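Local structure of endonuclease V (Streptomyces avermitilis, 3GOC) at residues Pro36-Ala48 against Ala58-Val71. The protein probably repairs deaminated bases in DNA, cutting the strand at the second phosphodiester bond 3' to a deoxyinosine with the aid of magnesium. Sequence-based numbering, arbitrary orientation.
Sequences PPGTGRVTGVDVA and AAAVVLDAATLDVV. With MG (magnesium ion), chain D; MG (magnesium ion), chain C; YES (3-(2-hydroxyethyl)-2,2-bis(hydroxymethyl)pentane-1,5-diol), chain H.
Val42, Gly44 and Asp46 pair with Leu63, Val61 and Ala59 through six backbone hydrogen bonds, two to each pair, which zip strands 41-48 and 58-64 into an antiparallel hairpin. Leu63 N to Val42 O is the shortest, 2.7 Å, and Ala65 N to Gly40 O carries the ladder past the strand end. Gly38 and Gly40, both at positive phi, suit the bend leading in.

Alanines and beta-branched residues predominate along the paired strands, joined by Leu63 and the aliphatic part of Arg41. Val42 CG1 lies 3.9 Å from Leu63 CB, and on the other face Val47 CG1 meets Ala58 CB at 3.8 Å. Thr43 OG1 sits 3.3 Å from Val62 CG2; its polar need is met by Pro108 O. Arg41, bent at chi2 (70°), lays CG against Val62 CG1, while water 3 links its NE to Asp64 OD2.

Asp46, with CG anti to N (chi1 -169°), swings its carboxylate off the hairpin to bridge two magnesium ions, OD1 at 2.2 Å from one and OD2 at 2.5 Å from the other.

In this RNase H-like sheet, strand 110-114 borders 41-49 and strand 70-79 borders 55-64; helix 94-102 covers the Val45 and Ala60 face, helix 211-228 the Ala59 and Leu63 face.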
loop_
_atom_site.group_PDB
_atom_site.type_symbol
_atom_site.label_atom_id
_atom_site.label_comp_id
_atom_site.label_asym_id
_atom_site.label_seq_id
_atom_site.Cartn_x
_atom_site.Cartn_y
_atom_site.Cartn_z
ATOM N N PRO A 36 -4.701 -8.247 -0.587
ATOM C CA PRO A 36 -4.205 -7.046 0.083
ATOM C C PRO A 36 -2.714 -6.860 -0.166
ATOM O O PRO A 36 -2.008 -7.799 -0.534
ATOM C CB PRO A 36 -4.508 -7.327 1.550
ATOM C CG PRO A 36 -4.311 -8.804 1.635
ATOM C CD PRO A 36 -5.011 -9.305 0.391
ATOM N N PRO A 37 -2.215 -5.633 0.009
ATOM C CA PRO A 37 -0.788 -5.410 -0.211
ATOM C C PRO A 37 0.003 -5.902 0.998
ATOM O O PRO A 37 -0.565 -6.151 2.062
ATOM C CB PRO A 37 -0.704 -3.895 -0.374
ATOM C CG PRO A 37 -1.762 -3.416 0.556
ATOM C CD PRO A 37 -2.915 -4.362 0.256
ATOM N N GLY A 38 1.310 -6.063 0.824
ATOM C CA GLY A 38 2.157 -6.486 1.925
ATOM C C GLY A 38 2.128 -7.946 2.336
ATOM O O GLY A 38 2.684 -8.297 3.375
ATOM N N THR A 39 1.482 -8.795 1.544
ATOM C CA THR A 39 1.424 -10.219 1.853
ATOM C C THR A 39 1.438 -11.041 0.568
ATOM O O THR A 39 1.031 -10.560 -0.490
ATOM C CB THR A 39 0.158 -10.576 2.658
ATOM O OG1 THR A 39 0.221 -11.951 3.061
ATOM C CG2 THR A 39 -1.088 -10.354 1.814
ATOM N N GLY A 40 1.909 -12.281 0.663
ATOM C CA GLY A 40 1.971 -13.135 -0.508
ATOM C C GLY A 40 3.050 -12.673 -1.471
ATOM O O GLY A 40 4.054 -12.093 -1.051
ATOM N N ARG A 41 2.835 -12.927 -2.761
ATOM C CA ARG A 41 3.786 -12.553 -3.805
ATOM C C ARG A 41 3.206 -11.502 -4.746
ATOM O O ARG A 41 1.995 -11.427 -4.942
ATOM C CB ARG A 41 4.190 -13.785 -4.636
ATOM C CG ARG A 41 5.333 -14.641 -4.075
ATOM C CD ARG A 41 4.967 -15.430 -2.825
ATOM N NE ARG A 41 6.121 -16.188 -2.326
ATOM C CZ ARG A 41 6.485 -17.394 -2.760
ATOM N NH1 ARG A 41 5.787 -18.009 -3.706
ATOM N NH2 ARG A 41 7.555 -17.987 -2.248
ATOM N N VAL A 42 4.078 -10.677 -5.316
ATOM C CA VAL A 42 3.663 -9.655 -6.269
ATOM C C VAL A 42 4.732 -9.712 -7.354
ATOM O O VAL A 42 5.931 -9.757 -7.067
ATOM C CB VAL A 42 3.560 -8.263 -5.603
ATOM C CG1 VAL A 42 4.895 -7.856 -5.028
ATOM C CG2 VAL A 42 3.039 -7.234 -6.604
ATOM N N THR A 43 4.289 -9.719 -8.603
ATOM C CA THR A 43 5.195 -9.888 -9.731
ATOM C C THR A 43 5.159 -8.799 -10.783
ATOM O O THR A 43 4.093 -8.374 -11.214
ATOM C CB THR A 43 4.881 -11.235 -10.416
ATOM O OG1 THR A 43 5.093 -12.294 -9.473
ATOM C CG2 THR A 43 5.759 -11.457 -11.636
ATOM N N GLY A 44 6.337 -8.356 -11.202
ATOM C CA GLY A 44 6.393 -7.356 -12.242
ATOM C C GLY A 44 6.682 -8.028 -13.572
ATOM O O GLY A 44 7.401 -9.023 -13.627
ATOM N N VAL A 45 6.097 -7.507 -14.644
ATOM C CA VAL A 45 6.343 -8.037 -15.974
ATOM C C VAL A 45 6.651 -6.854 -16.870
ATOM O O VAL A 45 6.062 -5.779 -16.727
ATOM C CB VAL A 45 5.121 -8.797 -16.556
ATOM C CG1 VAL A 45 4.977 -10.151 -15.882
ATOM C CG2 VAL A 45 3.859 -7.975 -16.374
ATOM N N ASP A 46 7.599 -7.049 -17.773
ATOM C CA ASP A 46 7.975 -6.001 -18.713
ATOM C C ASP A 46 8.656 -6.658 -19.901
ATOM O O ASP A 46 9.086 -7.805 -19.820
ATOM C CB ASP A 46 8.932 -5.006 -18.060
ATOM C CG ASP A 46 9.137 -3.779 -18.898
ATOM O OD1 ASP A 46 10.221 -3.166 -18.782
ATOM O OD2 ASP A 46 8.214 -3.407 -19.672
ATOM N N VAL A 47 8.740 -5.933 -21.009
ATOM C CA VAL A 47 9.384 -6.466 -22.195
ATOM C C VAL A 47 10.334 -5.460 -22.821
ATOM O O VAL A 47 10.264 -4.255 -22.560
ATOM C CB VAL A 47 8.344 -6.895 -23.258
ATOM C CG1 VAL A 47 7.391 -7.927 -22.665
ATOM C CG2 VAL A 47 7.574 -5.683 -23.748
ATOM N N ALA A 48 11.241 -5.983 -23.634
ATOM C CA ALA A 48 12.214 -5.171 -24.349
ATOM C C ALA A 48 12.217 -5.679 -25.785
ATOM O O ALA A 48 12.353 -6.877 -26.025
ATOM C CB ALA A 48 13.604 -5.333 -23.725
ATOM N N ALA A 58 10.764 -10.967 -22.711
ATOM C CA ALA A 58 9.928 -10.674 -21.559
ATOM C C ALA A 58 10.594 -11.133 -20.278
ATOM O O ALA A 58 11.352 -12.104 -20.272
ATOM C CB ALA A 58 8.584 -11.360 -21.705
ATOM N N ALA A 59 10.322 -10.411 -19.199
ATOM C CA ALA A 59 10.861 -10.767 -17.899
ATOM C C ALA A 59 9.745 -10.730 -16.873
ATOM O O ALA A 59 8.828 -9.914 -16.956
ATOM C CB ALA A 59 11.970 -9.798 -17.489
ATOM N N ALA A 60 9.820 -11.645 -15.917
ATOM C CA ALA A 60 8.856 -11.698 -14.831
ATOM C C ALA A 60 9.702 -11.782 -13.570
ATOM O O ALA A 60 10.565 -12.651 -13.452
ATOM C CB ALA A 60 7.968 -12.929 -14.957
ATOM N N VAL A 61 9.479 -10.855 -12.647
ATOM C CA VAL A 61 10.224 -10.842 -11.398
ATOM C C VAL A 61 9.246 -10.897 -10.242
ATOM O O VAL A 61 8.415 -10.006 -10.077
ATOM C CB VAL A 61 11.094 -9.578 -11.270
ATOM C CG1 VAL A 61 11.853 -9.609 -9.947
ATOM C CG2 VAL A 61 12.075 -9.497 -12.433
ATOM N N VAL A 62 9.347 -11.962 -9.452
ATOM C CA VAL A 62 8.467 -12.183 -8.311
ATOM C C VAL A 62 9.082 -11.643 -7.029
ATOM O O VAL A 62 10.228 -11.956 -6.701
ATOM C CB VAL A 62 8.192 -13.687 -8.109
ATOM C CG1 VAL A 62 7.150 -13.878 -7.028
ATOM C CG2 VAL A 62 7.734 -14.315 -9.412
ATOM N N LEU A 63 8.322 -10.824 -6.313
ATOM C CA LEU A 63 8.792 -10.253 -5.056
ATOM C C LEU A 63 7.969 -10.750 -3.879
ATOM O O LEU A 63 6.811 -11.142 -4.030
ATOM C CB LEU A 63 8.674 -8.725 -5.069
ATOM C CG LEU A 63 9.254 -7.927 -6.235
ATOM C CD1 LEU A 63 8.966 -6.449 -6.015
ATOM C CD2 LEU A 63 10.744 -8.178 -6.336
ATOM N N ASP A 64 8.588 -10.751 -2.707
ATOM C CA ASP A 64 7.875 -11.094 -1.488
ATOM C C ASP A 64 7.220 -9.741 -1.211
ATOM O O ASP A 64 7.908 -8.738 -1.023
ATOM C CB ASP A 64 8.853 -11.452 -0.368
ATOM C CG ASP A 64 8.159 -11.643 0.969
ATOM O OD1 ASP A 64 8.284 -10.754 1.832
ATOM O OD2 ASP A 64 7.479 -12.674 1.146
ATOM N N ALA A 65 5.894 -9.700 -1.206
ATOM C CA ALA A 65 5.178 -8.444 -1.011
ATOM C C ALA A 65 5.472 -7.727 0.298
ATOM O O ALA A 65 5.514 -6.497 0.346
ATOM C CB ALA A 65 3.680 -8.685 -1.145
ATOM N N ALA A 66 5.693 -8.491 1.359
ATOM C CA ALA A 66 5.956 -7.893 2.661
ATOM C C ALA A 66 7.299 -7.168 2.756
ATOM O O ALA A 66 7.385 -6.088 3.337
ATOM C CB ALA A 66 5.868 -8.965 3.741
ATOM N N THR A 67 8.338 -7.763 2.181
ATOM C CA THR A 67 9.684 -7.199 2.240
ATOM C C THR A 67 10.160 -6.537 0.950
ATOM O O THR A 67 11.072 -5.707 0.967
ATOM C CB THR A 67 10.706 -8.292 2.570
ATOM O OG1 THR A 67 10.701 -9.271 1.522
ATOM C CG2 THR A 67 10.359 -8.971 3.885
ATOM N N LEU A 68 9.537 -6.923 -0.158
ATOM C CA LEU A 68 9.876 -6.449 -1.497
ATOM C C LEU A 68 11.150 -7.130 -2.001
ATOM O O LEU A 68 11.718 -6.733 -3.019
ATOM C CB LEU A 68 10.031 -4.923 -1.542
ATOM C CG LEU A 68 8.770 -4.101 -1.249
ATOM C CD1 LEU A 68 9.029 -2.639 -1.585
ATOM C CD2 LEU A 68 7.604 -4.619 -2.069
ATOM N N ASP A 69 11.599 -8.160 -1.288
ATOM C CA ASP A 69 12.786 -8.892 -1.719
ATOM C C ASP A 69 12.431 -9.763 -2.918
ATOM O O ASP A 69 11.310 -10.265 -3.028
ATOM C CB ASP A 69 13.333 -9.795 -0.609
ATOM C CG ASP A 69 13.925 -9.015 0.544
ATOM O OD1 ASP A 69 14.480 -7.924 0.305
ATOM O OD2 ASP A 69 13.852 -9.511 1.687
ATOM N N VAL A 70 13.390 -9.939 -3.818
ATOM C CA VAL A 70 13.169 -10.774 -4.990
ATOM C C VAL A 70 13.217 -12.232 -4.551
ATOM O O VAL A 70 14.137 -12.646 -3.843
ATOM C CB VAL A 70 14.255 -10.533 -6.059
ATOM C CG1 VAL A 70 14.061 -11.492 -7.230
ATOM C CG2 VAL A 70 14.193 -9.096 -6.537
ATOM N N VAL A 71 12.214 -13.006 -4.950
ATOM C CA VAL A 71 12.184 -14.418 -4.593
ATOM C C VAL A 71 12.295 -15.335 -5.806
ATOM O O VAL A 71 12.599 -16.515 -5.664
ATOM C CB VAL A 71 10.913 -14.781 -3.794
ATOM C CG1 VAL A 71 10.900 -14.018 -2.478
ATOM C CG2 VAL A 71 9.672 -14.467 -4.602
HETATM MG MG MG D . 8.635 -1.193 -20.702
HETATM MG MG MG C . 10.884 -1.359 -19.847
HETATM O O1 YES H . 5.960 -2.510 5.671
HETATM C C1 YES H . 6.204 -1.406 4.859
HETATM C C2 YES H . 7.322 -0.511 5.066
HETATM C C3 YES H . 7.109 0.141 6.458
HETATM O O3 YES H . 5.886 0.972 6.590
HETATM C C4 YES H . 7.428 0.464 3.869
HETATM O O4 YES H . 8.617 1.443 4.032
HETATM C C5 YES H . 8.615 -1.470 5.016
HETATM C C6 YES H . 8.944 -2.160 3.617
HETATM C C7 YES H . 9.548 -3.518 3.751
HETATM O O7 YES H . 8.886 -4.318 4.728
HETATM C C8 YES H . 9.961 -0.828 5.516
HETATM C C9 YES H . 10.401 -1.578 6.704
HETATM O O9 YES H . 9.546 -1.880 7.770
HETATM O O HOH W 1 3.553 -5.043 -0.749
HETATM O O HOH W 2 4.875 -11.355 1.518
HETATM O O HOH W 3 7.727 -14.818 -0.619
HETATM O O HOH W 4 12.064 -2.516 -21.453
HETATM O O HOH W 5 11.500 0.604 -20.922
HETATM O O HOH W 6 9.944 -0.170 -18.058
HETATM O O HOH W 7 6.102 -1.552 -20.865
HETATM O O HOH W 8 7.381 0.897 -21.206
#